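Local coordinates for protein ornithine carbamoyltransferase (Giardia intestinalis, PDB 3GRF) that probably catalyses the transfer of a carbamoyl group between carbamoyl phosphate and ornithine, a reaction assigned to the arginine degradation pathway of this parasite, at residues R27-K32 with T144-F149; P18-Y23 with L318-H323; F199-E204 with I222-D227. All blocks are in the same frame, centred on the assembly; numbering follows the deposited sequence.

Interaction 1 of 3, residues R27-K32 with T144-F149; sequences RALDMK and TIKEKF
Lys32 and Glu147 meet in a salt bridge, with Lys32 NZ 2.7 Å from Glu147 OE2. The ammonium lies on the side of the carboxylate that faces the other oxygen, using the syn lone pair of OE2, yet it favours one oxygen clearly, since OE1 is 3.5 Å from NZ. The two chains run across each other at about a right angle, and the aliphatic part of the lysine also passes close to the carboxylate, CD of Lys32 coming within 3.2 Å of OE2. Beside this bridge, Leu29 spreads its two methyls over the other helix: CD1 sits 3.7 Å from CD of Lys146, while CD2 rests 4.0 Å from CB of Glu147. One leucine therefore packs against the stems of two successive residues.

Both partners of the bridge are extended and directed across the gap by their first torsions, CG lying anti to the backbone N in Lys32 (chi1 -161°) and in Glu147 (chi1 -166°). Asn309 braces the pair from a third helix: its OD1 bonds to Lys32 NZ and its ND2 to Glu147 OE1, so the oxygen not used in the bridge is also held. The ammonium of Lys146 goes past the leucine to a salt bridge with Asp26, three residues before Leu29 on helix 18-33, giving the contact a second ionic link.

The axes of these two helices of the carbamoyl phosphate-binding domain stay 10.7 Å apart and cross at -61°, so long side chains do the bridging near the surface. Met143, earlier on helix 135-151, touches Ala28, Leu29 and Lys32. Both helices lean on helix 303-322; Thr144 meets Glu306 there and Met280 of strand 278-281, on which Ile145 also packs.

Interaction 2 of 3, residues P18-Y23 with L318-H323; sequences PKELAY and LDFFLH
The aromatic contact joins Tyr23 to Phe320. CE2 of Tyr23 comes within 3.7 Å of Phe320 CD1, and the neighbouring CD2 and CE1 atoms of the two rings are little farther apart. With planes inclined at 45° and centroids 5.7 Å apart, the pair is oblique. In both residues a first torsion that places the ring trans to the backbone N sends it toward the other helix.

This contact ties the two ends of the chain together: helix 18-33, in the carbamoyl phosphate-binding region, packs against the final helix 303-322, which comes from the ornithine-binding part of the chain in the two-domain transcarbamoylase fold.

A polar group adds a looser approach. Glu20 OE2 lies at the edge of the Phe320 ring, near its plane and 4.2 Å from CZ, the carboxylate turned 81° from the ring; its charge is paired with Arg8, and OE1 accepts from the backbone N of Cys17.

No hydrogen bond crosses between the segments. At the C-terminal end of helix 303-322, His323 ND1 donates to Asp319 O at 2.7 Å, the oxygen lying near the imidazole plane, while His323 N reaches the same oxygen from the opposite face of the carbonyl plane.

Interaction 3 of 3, residues F199-E204 with I222-D227; sequences FKPIKE and IKIFHD
The imidazole of His226 meets the side chain of Lys200 obliquely, through the CE1-NE2 side of the ring. Lys200 NZ lies 3.4 Å from CE1 of His226, and Lys200 CE is 3.5 Å from NE2 of the same ring. Farther back, CG and CD of Lys200 also pass near NE2, so the lysine stem passes this atom along much of its length and crosses the histidine side chain at about a right angle. No hydrogen bond joins the two residues. The ammonium is instead paired with Asp195, whose side chain His226 also touches; the aspartate thus lies beside both partners and probably helps to hold the lysine end near the ring.

Lys200 is extended beyond CG, and its first torsion of -57° turns the chain away from its own carbonyl carbon, from where it reaches across to the histidine. Next in sequence, Pro201 makes an apolar contact: its CG faces CD1 of Ile224 at 4.3 Å. The proline ring is buried, with Val191 of strand 188-192 and Met179 of helix 173-185 also against it.

In the backbone, Lys200 and Ile224 come nearest, their CA atoms 8.4 Å apart, and side chains alone span the gap. Strand 221-225 is the outermost strand on its side of the parallel sheet within the chain, bonded through Lys223 and Phe225 to strand 188-192. The contact links this strand to the loop entering helix 203-216, within the beta-alpha-beta unit formed by strand 188-192, helix 203-216 and strand 221-225 of the Rossmann-like ornithine-binding domain.

Interactions 1 and 2 share helix 18-33, and their centres lie 14 Å apart. They touch directly: Arg27 NH2 forms a 2.9 Å salt bridge with Asp319 OD2, and Met31 packs its CE against Asp319 CB. Along the chain, interactions 1 and 3 are both nested within the loop closed by interaction 2, one following the other. Interaction 3 stands apart, across the centre of the chain, its centre 28 Å from that of interaction 1 and 29 Å from that of interaction 2; nearest atoms remain about 13 and 12 Å away. Interaction 1 lies in the carbamoyl phosphate-binding part and interaction 3 in the ornithine-binding part, whereas interaction 2 joins the two.

Interaction 1 of 3, residues R27-K32 with T144-F149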
loop_
_atom_site.group_PDB
_atom_site.type_symbol
_atom_site.label_atom_id
_atom_site.label_comp_id
_atom_site.label_asym_id
_atom_site.label_seq_id
_atom_site.Cartn_x
_atom_site.Cartn_y
_atom_site.Cartn_z
ATOM N N ARG A 27 16.792 8.562 20.872
ATOM C CA ARG A 27 16.717 7.371 20.017
ATOM C C ARG A 27 16.503 7.844 18.550
ATOM O O ARG A 27 17.180 7.405 17.620
ATOM C CB ARG A 27 15.596 6.474 20.521
ATOM C CG ARG A 27 15.455 5.177 19.799
ATOM C CD ARG A 27 15.838 4.101 20.743
ATOM N NE ARG A 27 15.586 2.784 20.188
ATOM C CZ ARG A 27 16.361 1.738 20.414
ATOM N NH1 ARG A 27 17.460 1.865 21.148
ATOM N NH2 ARG A 27 16.060 0.585 19.866
ATOM N N ALA A 28 15.586 8.783 18.364
ATOM C CA ALA A 28 15.337 9.377 17.038
ATOM C C ALA A 28 16.636 9.918 16.471
ATOM O O ALA A 28 16.918 9.767 15.297
ATOM C CB ALA A 28 14.316 10.530 17.151
ATOM N N LEU A 29 17.388 10.623 17.315
ATOM C CA LEU A 29 18.648 11.239 16.893
ATOM C C LEU A 29 19.683 10.174 16.532
ATOM O O LEU A 29 20.456 10.326 15.568
ATOM C CB LEU A 29 19.186 12.139 18.002
ATOM C CG LEU A 29 18.557 13.506 18.196
ATOM C CD1 LEU A 29 19.107 14.077 19.493
ATOM C CD2 LEU A 29 18.863 14.389 16.965
ATOM N N ASP A 30 19.694 9.093 17.288
ATOM C CA ASP A 30 20.669 8.026 16.957
ATOM C C ASP A 30 20.253 7.232 15.739
ATOM O O ASP A 30 21.102 6.740 15.019
ATOM C CB ASP A 30 20.912 7.063 18.110
ATOM C CG ASP A 30 22.045 6.072 17.798
ATOM O OD1 ASP A 30 21.814 4.859 17.816
ATOM O OD2 ASP A 30 23.165 6.524 17.489
ATOM N N MET A 31 18.946 7.085 15.520
ATOM C CA MET A 31 18.447 6.436 14.287
ATOM C C MET A 31 18.631 7.294 13.066
ATOM O O MET A 31 18.751 6.772 11.974
ATOM C CB MET A 31 16.959 6.106 14.406
ATOM C CG MET A 31 16.648 5.152 15.524
ATOM S SD MET A 31 14.901 4.995 15.703
ATOM C CE MET A 31 14.756 3.421 16.547
ATOM N N LYS A 32 18.630 8.616 13.245
ATOM C CA LYS A 32 19.005 9.531 12.166
ATOM C C LYS A 32 20.394 9.388 11.662
ATOM O O LYS A 32 20.628 9.365 10.431
ATOM C CB LYS A 32 18.752 10.981 12.552
ATOM C CG LYS A 32 18.692 11.826 11.292
ATOM C CD LYS A 32 18.382 13.293 11.617
ATOM C CE LYS A 32 18.371 14.086 10.305
ATOM N NZ LYS A 32 18.090 15.535 10.517
ATOM N N THR A 144 14.089 18.085 16.675
ATOM C CA THR A 144 14.635 19.112 15.791
ATOM C C THR A 144 15.257 20.235 16.610
ATOM O O THR A 144 16.343 20.726 16.277
ATOM C CB THR A 144 13.513 19.694 14.849
ATOM O OG1 THR A 144 12.954 18.637 14.051
ATOM C CG2 THR A 144 14.062 20.831 13.959
ATOM N N ILE A 145 14.568 20.649 17.680
ATOM C CA ILE A 145 15.107 21.674 18.567
ATOM C C ILE A 145 16.445 21.159 19.176
ATOM O O ILE A 145 17.453 21.855 19.099
ATOM C CB ILE A 145 14.076 22.096 19.661
ATOM C CG1 ILE A 145 12.955 22.935 19.030
ATOM C CG2 ILE A 145 14.715 22.892 20.835
ATOM C CD1 ILE A 145 11.634 22.981 19.884
ATOM N N LYS A 146 16.485 19.944 19.721
ATOM C CA LYS A 146 17.762 19.457 20.299
ATOM C C LYS A 146 18.889 19.352 19.296
ATOM O O LYS A 146 20.050 19.648 19.609
ATOM C CB LYS A 146 17.613 18.086 20.995
ATOM C CG LYS A 146 19.025 17.474 21.350
ATOM C CD LYS A 146 18.875 16.386 22.409
ATOM C CE LYS A 146 20.227 15.956 22.942
ATOM N NZ LYS A 146 19.940 14.786 23.824
ATOM N N GLU A 147 18.557 18.833 18.125
ATOM C CA GLU A 147 19.450 18.704 16.986
ATOM C C GLU A 147 20.046 20.020 16.559
ATOM O O GLU A 147 21.240 20.153 16.449
ATOM C CB GLU A 147 18.665 18.160 15.800
ATOM C CG GLU A 147 19.542 17.671 14.685
ATOM C CD GLU A 147 18.741 17.121 13.534
ATOM O OE1 GLU A 147 17.717 17.732 13.173
ATOM O OE2 GLU A 147 19.141 16.089 12.979
ATOM N N LYS A 148 19.190 20.986 16.258
ATOM C CA LYS A 148 19.653 22.307 15.837
ATOM C C LYS A 148 20.567 22.995 16.855
ATOM O O LYS A 148 21.679 23.384 16.509
ATOM C CB LYS A 148 18.469 23.230 15.472
ATOM C CG LYS A 148 17.738 22.752 14.264
ATOM C CD LYS A 148 18.654 22.758 13.025
ATOM C CE LYS A 148 18.170 21.735 11.977
ATOM N NZ LYS A 148 19.070 21.666 10.779
ATOM N N PHE A 149 20.100 23.127 18.099
ATOM C CA PHE A 149 20.860 23.831 19.128
ATOM C C PHE A 149 22.148 23.122 19.524
ATOM O O PHE A 149 23.140 23.772 19.804
ATOM C CB PHE A 149 19.960 24.129 20.319
ATOM C CG PHE A 149 18.995 25.252 20.049
ATOM C CD1 PHE A 149 17.641 25.012 19.962
ATOM C CD2 PHE A 149 19.458 26.550 19.845
ATOM C CE1 PHE A 149 16.731 26.067 19.711
ATOM C CE2 PHE A 149 18.573 27.603 19.592
ATOM C CZ PHE A 149 17.192 27.367 19.528
#

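Interaction 2 of 3, residues P18-Y23 with L318-H323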
loop_
_atom_site.group_PDB
_atom_site.type_symbol
_atom_site.label_atom_id
_atom_site.label_comp_id
_atom_site.label_asym_id
_atom_site.label_seq_id
_atom_site.Cartn_x
_atom_site.Cartn_y
_atom_site.Cartn_z
ATOM N N PRO A 18 8.650 12.389 31.443
ATOM C CA PRO A 18 9.676 13.249 30.901
ATOM C C PRO A 18 10.903 12.484 30.400
ATOM O O PRO A 18 11.506 12.879 29.408
ATOM C CB PRO A 18 10.079 14.110 32.115
ATOM C CG PRO A 18 8.951 14.096 33.004
ATOM C CD PRO A 18 8.327 12.747 32.838
ATOM N N LYS A 19 11.289 11.406 31.089
ATOM C CA LYS A 19 12.457 10.652 30.675
ATOM C C LYS A 19 12.167 9.806 29.433
ATOM O O LYS A 19 13.060 9.557 28.633
ATOM C CB LYS A 19 12.923 9.743 31.802
ATOM C CG LYS A 19 14.165 8.943 31.489
ATOM C CD LYS A 19 15.246 9.163 32.565
ATOM C CE LYS A 19 16.692 8.816 32.041
ATOM N NZ LYS A 19 17.670 8.725 33.198
ATOM N N GLU A 20 10.932 9.338 29.296
ATOM C CA GLU A 20 10.539 8.616 28.100
ATOM C C GLU A 20 10.569 9.509 26.885
ATOM O O GLU A 20 10.988 9.081 25.824
ATOM C CB GLU A 20 9.146 7.996 28.263
ATOM C CG GLU A 20 9.176 6.846 29.236
ATOM C CD GLU A 20 7.820 6.311 29.540
ATOM O OE1 GLU A 20 6.809 7.061 29.436
ATOM O OE2 GLU A 20 7.767 5.109 29.871
ATOM N N LEU A 21 10.113 10.752 27.036
ATOM C CA LEU A 21 10.162 11.712 25.926
ATOM C C LEU A 21 11.593 12.037 25.547
ATOM O O LEU A 21 11.905 12.124 24.383
ATOM C CB LEU A 21 9.418 12.998 26.296
ATOM C CG LEU A 21 9.500 14.137 25.290
ATOM C CD1 LEU A 21 9.433 13.538 23.852
ATOM C CD2 LEU A 21 8.380 15.247 25.542
ATOM N N ALA A 22 12.473 12.190 26.545
ATOM C CA ALA A 22 13.896 12.459 26.310
ATOM C C ALA A 22 14.650 11.271 25.736
ATOM O O ALA A 22 15.573 11.455 24.958
ATOM C CB ALA A 22 14.550 12.921 27.599
ATOM N N TYR A 23 14.272 10.057 26.140
ATOM C CA TYR A 23 14.769 8.830 25.520
ATOM C C TYR A 23 14.344 8.734 24.044
ATOM O O TYR A 23 15.135 8.397 23.184
ATOM C CB TYR A 23 14.280 7.609 26.312
ATOM C CG TYR A 23 14.553 6.300 25.613
ATOM C CD1 TYR A 23 15.762 5.636 25.770
ATOM C CD2 TYR A 23 13.608 5.744 24.789
ATOM C CE1 TYR A 23 16.007 4.429 25.100
ATOM C CE2 TYR A 23 13.834 4.558 24.142
ATOM C CZ TYR A 23 15.031 3.924 24.281
ATOM O OH TYR A 23 15.196 2.747 23.617
ATOM N N LEU A 318 7.513 4.157 17.062
ATOM C CA LEU A 318 7.075 2.808 16.667
ATOM C C LEU A 318 7.960 1.777 17.354
ATOM O O LEU A 318 7.484 0.884 17.966
ATOM C CB LEU A 318 7.114 2.651 15.137
ATOM C CG LEU A 318 6.071 3.570 14.421
ATOM C CD1 LEU A 318 6.258 3.693 12.914
ATOM C CD2 LEU A 318 4.637 3.107 14.723
ATOM N N ASP A 319 9.260 1.936 17.271
ATOM C CA ASP A 319 10.173 0.996 17.900
ATOM C C ASP A 319 9.871 0.807 19.365
ATOM O O ASP A 319 9.715 -0.313 19.846
ATOM C CB ASP A 319 11.616 1.479 17.747
ATOM C CG ASP A 319 12.600 0.488 18.317
ATOM O OD1 ASP A 319 12.753 -0.571 17.678
ATOM O OD2 ASP A 319 13.175 0.748 19.406
ATOM N N PHE A 320 9.787 1.921 20.073
ATOM C CA PHE A 320 9.485 1.932 21.480
ATOM C C PHE A 320 8.159 1.272 21.801
ATOM O O PHE A 320 8.080 0.521 22.742
ATOM C CB PHE A 320 9.465 3.380 21.946
ATOM C CG PHE A 320 9.371 3.556 23.428
ATOM C CD1 PHE A 320 10.414 3.165 24.250
ATOM C CD2 PHE A 320 8.277 4.186 23.989
ATOM C CE1 PHE A 320 10.348 3.384 25.606
ATOM C CE2 PHE A 320 8.207 4.403 25.342
ATOM C CZ PHE A 320 9.249 4.001 26.147
ATOM N N PHE A 321 7.087 1.574 21.068
ATOM C CA PHE A 321 5.794 0.962 21.447
ATOM C C PHE A 321 5.708 -0.493 21.043
ATOM O O PHE A 321 4.994 -1.275 21.670
ATOM C CB PHE A 321 4.583 1.795 20.959
ATOM C CG PHE A 321 4.274 2.968 21.877
ATOM C CD1 PHE A 321 3.349 2.843 22.899
ATOM C CD2 PHE A 321 4.989 4.150 21.779
ATOM C CE1 PHE A 321 3.086 3.904 23.758
ATOM C CE2 PHE A 321 4.750 5.208 22.658
ATOM C CZ PHE A 321 3.805 5.080 23.659
ATOM N N LEU A 322 6.478 -0.851 20.016
ATOM C CA LEU A 322 6.620 -2.218 19.542
ATOM C C LEU A 322 7.236 -3.110 20.670
ATOM O O LEU A 322 6.880 -4.288 20.794
ATOM C CB LEU A 322 7.524 -2.266 18.301
ATOM C CG LEU A 322 6.914 -2.810 16.981
ATOM C CD1 LEU A 322 5.387 -2.828 17.056
ATOM C CD2 LEU A 322 7.394 -1.972 15.804
ATOM N N HIS A 323 8.157 -2.545 21.461
ATOM C CA HIS A 323 8.810 -3.165 22.638
ATOM C C HIS A 323 8.178 -2.486 23.903
ATOM O O HIS A 323 7.084 -2.872 24.320
ATOM C CB HIS A 323 10.350 -3.122 22.458
ATOM C CG HIS A 323 10.904 -3.585 21.020
ATOM N ND1 HIS A 323 10.630 -2.897 19.850
ATOM C CD2 HIS A 323 11.684 -4.650 20.660
ATOM C CE1 HIS A 323 11.204 -3.522 18.833
ATOM N NE2 HIS A 323 11.856 -4.580 19.292
#

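Interaction 3 of 3, residues F199-E204 with I222-D227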
loop_
_atom_site.group_PDB
_atom_site.type_symbol
_atom_site.label_atom_id
_atom_site.label_comp_id
_atom_site.label_asym_id
_atom_site.label_seq_id
_atom_site.Cartn_x
_atom_site.Cartn_y
_atom_site.Cartn_z
ATOM N N PHE A 199 -9.629 31.474 20.587
ATOM C CA PHE A 199 -8.288 31.405 20.028
ATOM C C PHE A 199 -7.250 31.193 21.126
ATOM O O PHE A 199 -6.066 31.255 20.847
ATOM C CB PHE A 199 -7.971 32.665 19.186
ATOM C CG PHE A 199 -8.919 32.860 17.988
ATOM C CD1 PHE A 199 -10.164 33.447 18.155
ATOM C CD2 PHE A 199 -8.563 32.416 16.712
ATOM C CE1 PHE A 199 -11.057 33.592 17.071
ATOM C CE2 PHE A 199 -9.434 32.561 15.634
ATOM C CZ PHE A 199 -10.681 33.174 15.822
ATOM N N LYS A 200 -7.697 30.942 22.358
ATOM C CA LYS A 200 -6.779 30.718 23.477
ATOM C C LYS A 200 -6.726 29.233 23.802
ATOM O O LYS A 200 -7.676 28.531 23.550
ATOM C CB LYS A 200 -7.259 31.442 24.738
ATOM C CG LYS A 200 -7.465 32.934 24.632
ATOM C CD LYS A 200 -8.071 33.409 25.934
ATOM C CE LYS A 200 -8.116 34.886 25.948
ATOM N NZ LYS A 200 -8.152 35.435 27.333
ATOM N N PRO A 201 -5.637 28.761 24.442
ATOM C CA PRO A 201 -5.635 27.378 24.925
ATOM C C PRO A 201 -6.797 27.115 25.865
ATOM O O PRO A 201 -7.276 28.013 26.538
ATOM C CB PRO A 201 -4.338 27.276 25.713
ATOM C CG PRO A 201 -3.506 28.377 25.269
ATOM C CD PRO A 201 -4.402 29.473 24.787
ATOM N N ILE A 202 -7.240 25.880 25.928
ATOM C CA ILE A 202 -8.363 25.536 26.793
ATOM C C ILE A 202 -7.854 25.366 28.241
ATOM O O ILE A 202 -6.731 24.893 28.430
ATOM C CB ILE A 202 -9.087 24.307 26.164
ATOM C CG1 ILE A 202 -10.543 24.632 25.907
ATOM C CG2 ILE A 202 -8.842 23.021 26.874
ATOM C CD1 ILE A 202 -10.686 25.591 24.779
ATOM N N LYS A 203 -8.635 25.776 29.251
ATOM C CA LYS A 203 -8.160 25.672 30.660
ATOM C C LYS A 203 -7.708 24.262 31.094
ATOM O O LYS A 203 -6.761 24.110 31.902
ATOM C CB LYS A 203 -9.152 26.288 31.670
ATOM C CG LYS A 203 -8.624 26.265 33.112
ATOM C CD LYS A 203 -8.836 27.591 33.888
ATOM C CE LYS A 203 -8.190 27.515 35.284
ATOM N NZ LYS A 203 -8.470 26.210 35.979
ATOM N N GLU A 204 -8.360 23.248 30.540
ATOM C CA GLU A 204 -8.033 21.872 30.825
ATOM C C GLU A 204 -6.579 21.570 30.458
ATOM O O GLU A 204 -5.865 20.872 31.196
ATOM C CB GLU A 204 -9.060 20.915 30.184
ATOM C CG GLU A 204 -8.680 20.220 28.880
ATOM C CD GLU A 204 -9.201 18.785 28.797
ATOM O OE1 GLU A 204 -8.452 17.836 29.173
ATOM O OE2 GLU A 204 -10.359 18.602 28.348
ATOM N N ILE A 222 4.366 27.811 31.727
ATOM C CA ILE A 222 3.398 28.156 30.681
ATOM C C ILE A 222 2.979 29.606 30.896
ATOM O O ILE A 222 2.489 29.943 31.979
ATOM C CB ILE A 222 2.049 27.301 30.789
ATOM C CG1 ILE A 222 2.260 25.792 30.610
ATOM C CG2 ILE A 222 0.984 27.802 29.779
ATOM C CD1 ILE A 222 2.787 25.363 29.245
ATOM N N LYS A 223 3.119 30.449 29.862
ATOM C CA LYS A 223 2.687 31.860 29.956
ATOM C C LYS A 223 1.850 32.229 28.751
ATOM O O LYS A 223 2.186 31.873 27.630
ATOM C CB LYS A 223 3.891 32.814 30.064
ATOM C CG LYS A 223 5.048 32.250 30.930
ATOM C CD LYS A 223 6.160 33.269 31.188
ATOM C CE LYS A 223 6.906 32.956 32.501
ATOM N NZ LYS A 223 7.759 34.090 32.949
ATOM N N ILE A 224 0.749 32.930 28.969
ATOM C CA ILE A 224 -0.109 33.289 27.840
ATOM C C ILE A 224 0.007 34.782 27.565
ATOM O O ILE A 224 -0.282 35.610 28.436
ATOM C CB ILE A 224 -1.556 32.850 28.087
ATOM C CG1 ILE A 224 -1.613 31.313 28.062
ATOM C CG2 ILE A 224 -2.508 33.406 27.003
ATOM C CD1 ILE A 224 -2.772 30.739 28.817
ATOM N N PHE A 225 0.490 35.114 26.372
ATOM C CA PHE A 225 0.642 36.498 25.956
ATOM C C PHE A 225 -0.441 36.842 24.947
ATOM O O PHE A 225 -0.866 35.977 24.186
ATOM C CB PHE A 225 2.021 36.713 25.337
ATOM C CG PHE A 225 3.129 36.773 26.334
ATOM C CD1 PHE A 225 3.640 35.610 26.889
ATOM C CD2 PHE A 225 3.679 37.992 26.702
ATOM C CE1 PHE A 225 4.703 35.654 27.808
ATOM C CE2 PHE A 225 4.737 38.045 27.610
ATOM C CZ PHE A 225 5.252 36.860 28.157
ATOM N N HIS A 226 -0.896 38.097 24.950
ATOM C CA HIS A 226 -1.830 38.556 23.915
ATOM C C HIS A 226 -1.235 39.610 22.968
ATOM O O HIS A 226 -1.957 40.383 22.345
ATOM C CB HIS A 226 -3.185 38.959 24.542
ATOM C CG HIS A 226 -3.913 37.798 25.158
ATOM N ND1 HIS A 226 -4.524 37.864 26.392
ATOM C CD2 HIS A 226 -4.091 36.529 24.721
ATOM C CE1 HIS A 226 -5.067 36.692 26.673
ATOM N NE2 HIS A 226 -4.809 35.864 25.676
ATOM N N ASP A 227 0.101 39.585 22.877
ATOM C CA ASP A 227 0.929 40.421 22.005
ATOM C C ASP A 227 2.116 39.539 21.642
ATOM O O ASP A 227 2.914 39.195 22.532
ATOM C CB ASP A 227 1.390 41.679 22.772
ATOM C CG ASP A 227 1.957 42.786 21.854
ATOM O OD1 ASP A 227 1.171 43.637 21.371
ATOM O OD2 ASP A 227 3.186 42.831 21.626
#